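PDB 1VDH: muconolactone isomerase-like protein, which catalyses the hydrogen peroxide-dependent decarboxylation of Fe-coproporphyrin III to heme b, the last step of the coproporphyrin-dependent heme pathway. Local coordinates for residues W29-W41 with Y237-L249. Residues are numbered along the deposited sequence; the frame is centred on the assembly and turned at random.
Sequences WFSAPLEAREDAW and YLDEEALRAFLGL
W41 lays its indole against helix 240-246, with R244 CA over one face, CZ2 3.6 Å from R244 CB and CZ3 3.9 Å from L243 CG. CG anti to the backbone N (chi1 174°) carries the ring across to that helix. L249 CD1 packs on W41 CB, 3.6 Å away, and L247 CD1 approaches the ring obliquely. With an alanine at W41, the gap opened between the helices would probably leave L243, L247 and the aliphatic part of R244 without their shared partner. Further out, the R244 guanidinium lies nearly parallel to the indole (7° between planes) and is salt-bridged to E241, one turn earlier. L249 passes its other methyl, CD2, over one face of the R37 guanidinium. At the polar edge two donors converge on the carbonyl of L247: W29 NE1 at 2.9 Å from L247 O, almost straight, and R37 NH1 at 2.8 Å from L247 O, more bent but in the carbonyl plane. R37 NE in turn lies over the W29 ring, whereas F98 and Y101 meet that ring edge-to-face. G248, with positive phi, closes helix 240-246 in a Schellman motif. That helix runs roughly antiparallel to 34-41 (155°), and side chains bridge the two, packing the C-terminal helix and tail, away from the predicted coproheme site, beside helices 26-31 and 34-56 of the dimeric α+β barrel fold of the chlorite dismutase family.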
loop_
_atom_site.group_PDB
_atom_site.type_symbol
_atom_site.label_atom_id
_atom_site.label_comp_id
_atom_site.label_asym_id
_atom_site.label_seq_id
_atom_site.Cartn_x
_atom_site.Cartn_y
_atom_site.Cartn_z
ATOM N N TRP A 29 -21.779 -5.326 -17.828
ATOM C CA TRP A 29 -21.686 -5.570 -19.260
ATOM C C TRP A 29 -22.618 -6.677 -19.746
ATOM O O TRP A 29 -23.391 -6.477 -20.683
ATOM C CB TRP A 29 -20.248 -5.903 -19.661
ATOM C CG TRP A 29 -20.127 -6.301 -21.103
ATOM C CD1 TRP A 29 -19.908 -7.559 -21.591
ATOM C CD2 TRP A 29 -20.231 -5.440 -22.242
ATOM N NE1 TRP A 29 -19.871 -7.534 -22.967
ATOM C CE2 TRP A 29 -20.064 -6.245 -23.392
ATOM C CE3 TRP A 29 -20.448 -4.063 -22.403
ATOM C CZ2 TRP A 29 -20.103 -5.719 -24.688
ATOM C CZ3 TRP A 29 -20.486 -3.540 -23.696
ATOM C CH2 TRP A 29 -20.314 -4.368 -24.818
ATOM N N PHE A 30 -22.534 -7.844 -19.113
ATOM C CA PHE A 30 -23.354 -8.984 -19.507
ATOM C C PHE A 30 -24.837 -8.878 -19.147
ATOM O O PHE A 30 -25.648 -9.680 -19.613
ATOM C CB PHE A 30 -22.736 -10.289 -18.986
ATOM C CG PHE A 30 -21.438 -10.651 -19.667
ATOM C CD1 PHE A 30 -20.216 -10.285 -19.111
ATOM C CD2 PHE A 30 -21.441 -11.323 -20.888
ATOM C CE1 PHE A 30 -19.015 -10.578 -19.761
ATOM C CE2 PHE A 30 -20.246 -11.622 -21.546
ATOM C CZ PHE A 30 -19.031 -11.247 -20.982
ATOM N N SER A 31 -25.191 -7.873 -18.346
ATOM C CA SER A 31 -26.583 -7.650 -17.954
ATOM C C SER A 31 -27.186 -6.474 -18.719
ATOM O O SER A 31 -28.385 -6.210 -18.622
ATOM C CB SER A 31 -26.688 -7.373 -16.453
ATOM O OG SER A 31 -26.219 -8.477 -15.701
ATOM N N ALA A 32 -26.348 -5.764 -19.466
ATOM C CA ALA A 32 -26.786 -4.609 -20.242
ATOM C C ALA A 32 -27.629 -5.033 -21.439
ATOM O O ALA A 32 -27.480 -6.148 -21.944
ATOM C CB ALA A 32 -25.582 -3.817 -20.712
ATOM N N PRO A 33 -28.539 -4.153 -21.897
ATOM C CA PRO A 33 -29.396 -4.462 -23.048
ATOM C C PRO A 33 -28.542 -4.839 -24.260
ATOM O O PRO A 33 -27.465 -4.271 -24.472
ATOM C CB PRO A 33 -30.144 -3.149 -23.271
ATOM C CG PRO A 33 -30.280 -2.610 -21.873
ATOM C CD PRO A 33 -28.895 -2.845 -21.315
ATOM N N LEU A 34 -29.015 -5.810 -25.036
ATOM C CA LEU A 34 -28.287 -6.278 -26.213
ATOM C C LEU A 34 -27.942 -5.154 -27.188
ATOM O O LEU A 34 -26.844 -5.128 -27.745
ATOM C CB LEU A 34 -29.073 -7.384 -26.923
ATOM C CG LEU A 34 -28.342 -8.153 -28.029
ATOM C CD1 LEU A 34 -27.040 -8.748 -27.496
ATOM C CD2 LEU A 34 -29.250 -9.250 -28.574
ATOM N N GLU A 35 -28.861 -4.208 -27.366
ATOM C CA GLU A 35 -28.617 -3.092 -28.273
ATOM C C GLU A 35 -27.486 -2.206 -27.756
ATOM O O GLU A 35 -26.655 -1.744 -28.536
ATOM C CB GLU A 35 -29.886 -2.262 -28.482
ATOM C CG GLU A 35 -29.707 -1.134 -29.497
ATOM C CD GLU A 35 -30.996 -0.387 -29.804
ATOM O OE1 GLU A 35 -31.286 -0.175 -31.002
ATOM O OE2 GLU A 35 -31.713 -0.002 -28.852
ATOM N N ALA A 36 -27.459 -1.981 -26.442
ATOM C CA ALA A 36 -26.422 -1.157 -25.821
ATOM C C ALA A 36 -25.051 -1.794 -26.042
ATOM O O ALA A 36 -24.088 -1.114 -26.395
ATOM C CB ALA A 36 -26.696 -0.996 -24.329
ATOM N N ARG A 37 -24.978 -3.108 -25.851
ATOM C CA ARG A 37 -23.736 -3.844 -26.036
ATOM C C ARG A 37 -23.276 -3.768 -27.490
ATOM O O ARG A 37 -22.109 -3.474 -27.761
ATOM C CB ARG A 37 -23.911 -5.300 -25.593
ATOM C CG ARG A 37 -24.224 -5.451 -24.105
ATOM C CD ARG A 37 -24.604 -6.879 -23.743
ATOM N NE ARG A 37 -23.531 -7.819 -24.055
ATOM C CZ ARG A 37 -23.655 -9.144 -24.026
ATOM N NH1 ARG A 37 -22.619 -9.908 -24.334
ATOM N NH2 ARG A 37 -24.811 -9.706 -23.681
ATOM N N GLU A 38 -24.204 -3.992 -28.423
ATOM C CA GLU A 38 -23.890 -3.939 -29.849
ATOM C C GLU A 38 -23.408 -2.550 -30.258
ATOM O O GLU A 38 -22.444 -2.421 -31.013
ATOM C CB GLU A 38 -25.108 -4.334 -30.695
ATOM C CG GLU A 38 -25.583 -5.773 -30.504
ATOM C CD GLU A 38 -24.544 -6.816 -30.893
ATOM O OE1 GLU A 38 -23.705 -6.545 -31.781
ATOM O OE2 GLU A 38 -24.578 -7.925 -30.315
ATOM N N ASP A 39 -24.080 -1.518 -29.751
ATOM C CA ASP A 39 -23.711 -0.136 -30.050
ATOM C C ASP A 39 -22.302 0.174 -29.537
ATOM O O ASP A 39 -21.504 0.813 -30.227
ATOM C CB ASP A 39 -24.719 0.843 -29.431
ATOM C CG ASP A 39 -26.085 0.804 -30.119
ATOM O OD1 ASP A 39 -26.186 0.278 -31.247
ATOM O OD2 ASP A 39 -27.062 1.307 -29.525
ATOM N N ALA A 40 -22.003 -0.286 -28.324
ATOM C CA ALA A 40 -20.685 -0.065 -27.732
ATOM C C ALA A 40 -19.636 -0.800 -28.556
ATOM O O ALA A 40 -18.554 -0.275 -28.810
ATOM C CB ALA A 40 -20.667 -0.553 -26.291
ATOM N N TRP A 41 -19.982 -2.008 -28.991
ATOM C CA TRP A 41 -19.098 -2.835 -29.801
ATOM C C TRP A 41 -18.764 -2.168 -31.133
ATOM O O TRP A 41 -17.598 -2.107 -31.528
ATOM C CB TRP A 41 -19.744 -4.202 -30.046
ATOM C CG TRP A 41 -18.979 -5.089 -30.981
ATOM C CD1 TRP A 41 -19.454 -5.690 -32.112
ATOM C CD2 TRP A 41 -17.604 -5.477 -30.866
ATOM N NE1 TRP A 41 -18.459 -6.429 -32.708
ATOM C CE2 TRP A 41 -17.313 -6.316 -31.964
ATOM C CE3 TRP A 41 -16.587 -5.195 -29.943
ATOM C CZ2 TRP A 41 -16.049 -6.878 -32.167
ATOM C CZ3 TRP A 41 -15.328 -5.753 -30.145
ATOM C CH2 TRP A 41 -15.072 -6.586 -31.249
ATOM N N TYR A 237 -3.083 -12.322 -26.858
ATOM C CA TYR A 237 -3.452 -11.407 -27.938
ATOM C C TYR A 237 -4.837 -11.770 -28.464
ATOM O O TYR A 237 -5.137 -12.945 -28.673
ATOM C CB TYR A 237 -2.429 -11.458 -29.085
ATOM C CG TYR A 237 -2.793 -10.547 -30.242
ATOM C CD1 TYR A 237 -2.416 -9.205 -30.241
ATOM C CD2 TYR A 237 -3.579 -11.010 -31.301
ATOM C CE1 TYR A 237 -2.819 -8.343 -31.259
ATOM C CE2 TYR A 237 -3.991 -10.154 -32.325
ATOM C CZ TYR A 237 -3.611 -8.824 -32.293
ATOM O OH TYR A 237 -4.056 -7.967 -33.270
ATOM N N LEU A 238 -5.676 -10.757 -28.659
ATOM C CA LEU A 238 -7.032 -10.959 -29.156
ATOM C C LEU A 238 -7.252 -10.262 -30.491
ATOM O O LEU A 238 -7.055 -9.048 -30.592
ATOM C CB LEU A 238 -8.055 -10.375 -28.170
ATOM C CG LEU A 238 -8.128 -10.849 -26.716
ATOM C CD1 LEU A 238 -9.063 -9.938 -25.930
ATOM C CD2 LEU A 238 -8.603 -12.293 -26.659
ATOM N N ASP A 239 -7.625 -11.014 -31.525
ATOM C CA ASP A 239 -7.937 -10.373 -32.800
ATOM C C ASP A 239 -9.387 -9.898 -32.668
ATOM O O ASP A 239 -9.996 -10.072 -31.605
ATOM C CB ASP A 239 -7.727 -11.302 -34.015
ATOM C CG ASP A 239 -8.509 -12.615 -33.936
ATOM O OD1 ASP A 239 -9.474 -12.746 -33.158
ATOM O OD2 ASP A 239 -8.155 -13.535 -34.699
ATOM N N GLU A 240 -9.955 -9.333 -33.728
ATOM C CA GLU A 240 -11.324 -8.834 -33.653
ATOM C C GLU A 240 -12.352 -9.874 -33.198
ATOM O O GLU A 240 -13.157 -9.606 -32.302
ATOM C CB GLU A 240 -11.751 -8.206 -34.979
ATOM C CG GLU A 240 -13.023 -7.379 -34.855
ATOM C CD GLU A 240 -13.470 -6.782 -36.175
ATOM O OE1 GLU A 240 -12.668 -6.068 -36.812
ATOM O OE2 GLU A 240 -14.623 -7.034 -36.574
ATOM N N GLU A 241 -12.314 -11.063 -33.796
ATOM C CA GLU A 241 -13.249 -12.127 -33.431
ATOM C C GLU A 241 -13.062 -12.604 -31.995
ATOM O O GLU A 241 -14.040 -12.890 -31.306
ATOM C CB GLU A 241 -13.131 -13.315 -34.393
ATOM C CG GLU A 241 -13.724 -13.061 -35.774
ATOM C CD GLU A 241 -15.204 -12.715 -35.723
ATOM O OE1 GLU A 241 -15.565 -11.589 -36.130
ATOM O OE2 GLU A 241 -16.004 -13.564 -35.271
ATOM N N ALA A 242 -11.808 -12.703 -31.554
ATOM C CA ALA A 242 -11.506 -13.137 -30.194
ATOM C C ALA A 242 -12.063 -12.141 -29.175
ATOM O O ALA A 242 -12.657 -12.542 -28.174
ATOM C CB ALA A 242 -9.994 -13.307 -30.007
ATOM N N LEU A 243 -11.879 -10.846 -29.433
ATOM C CA LEU A 243 -12.390 -9.811 -28.528
ATOM C C LEU A 243 -13.914 -9.865 -28.504
ATOM O O LEU A 243 -14.536 -9.742 -27.443
ATOM C CB LEU A 243 -11.913 -8.419 -28.957
ATOM C CG LEU A 243 -12.391 -7.234 -28.104
ATOM C CD1 LEU A 243 -12.043 -7.462 -26.631
ATOM C CD2 LEU A 243 -11.760 -5.941 -28.612
ATOM N N ARG A 244 -14.510 -10.066 -29.677
ATOM C CA ARG A 244 -15.960 -10.162 -29.785
ATOM C C ARG A 244 -16.482 -11.329 -28.950
ATOM O O ARG A 244 -17.436 -11.172 -28.190
ATOM C CB ARG A 244 -16.390 -10.326 -31.249
ATOM C CG ARG A 244 -17.879 -10.606 -31.403
ATOM C CD ARG A 244 -18.475 -10.056 -32.691
ATOM N NE ARG A 244 -18.097 -10.816 -33.876
ATOM C CZ ARG A 244 -18.934 -11.134 -34.861
ATOM N NH1 ARG A 244 -20.211 -10.771 -34.809
ATOM N NH2 ARG A 244 -18.486 -11.795 -35.917
ATOM N N ALA A 245 -15.831 -12.485 -29.077
ATOM C CA ALA A 245 -16.216 -13.689 -28.338
ATOM C C ALA A 245 -16.084 -13.492 -26.828
ATOM O O ALA A 245 -16.940 -13.928 -26.059
ATOM C CB ALA A 245 -15.369 -14.880 -28.788
ATOM N N PHE A 246 -14.997 -12.843 -26.419
ATOM C CA PHE A 246 -14.732 -12.558 -25.011
ATOM C C PHE A 246 -15.862 -11.710 -24.411
ATOM O O PHE A 246 -16.277 -11.921 -23.268
ATOM C CB PHE A 246 -13.393 -11.819 -24.879
ATOM C CG PHE A 246 -13.110 -11.316 -23.490
ATOM C CD1 PHE A 246 -12.813 -12.203 -22.463
ATOM C CD2 PHE A 246 -13.150 -9.952 -23.211
ATOM C CE1 PHE A 246 -12.557 -11.737 -21.169
ATOM C CE2 PHE A 246 -12.896 -9.481 -21.925
ATOM C CZ PHE A 246 -12.599 -10.376 -20.902
ATOM N N LEU A 247 -16.366 -10.764 -25.201
ATOM C CA LEU A 247 -17.444 -9.882 -24.762
ATOM C C LEU A 247 -18.827 -10.517 -24.914
ATOM O O LEU A 247 -19.848 -9.877 -24.650
ATOM C CB LEU A 247 -17.368 -8.550 -25.512
ATOM C CG LEU A 247 -16.043 -7.805 -25.307
ATOM C CD1 LEU A 247 -15.985 -6.547 -26.170
ATOM C CD2 LEU A 247 -15.865 -7.463 -23.829
ATOM N N GLY A 248 -18.848 -11.781 -25.333
ATOM C CA GLY A 248 -20.100 -12.500 -25.497
ATOM C C GLY A 248 -20.945 -12.055 -26.677
ATOM O O GLY A 248 -22.169 -12.193 -26.657
ATOM N N LEU A 249 -20.298 -11.514 -27.702
ATOM C CA LEU A 249 -21.011 -11.059 -28.890
ATOM C C LEU A 249 -20.655 -11.902 -30.119
ATOM O O LEU A 249 -21.181 -11.602 -31.211
ATOM C CB LEU A 249 -20.723 -9.578 -29.139
ATOM C CG LEU A 249 -21.155 -8.637 -28.008
ATOM C CD1 LEU A 249 -20.716 -7.223 -28.304
ATOM C CD2 LEU A 249 -22.659 -8.701 -27.820
ATOM O OXT LEU A 249 -19.853 -12.855 -29.977
#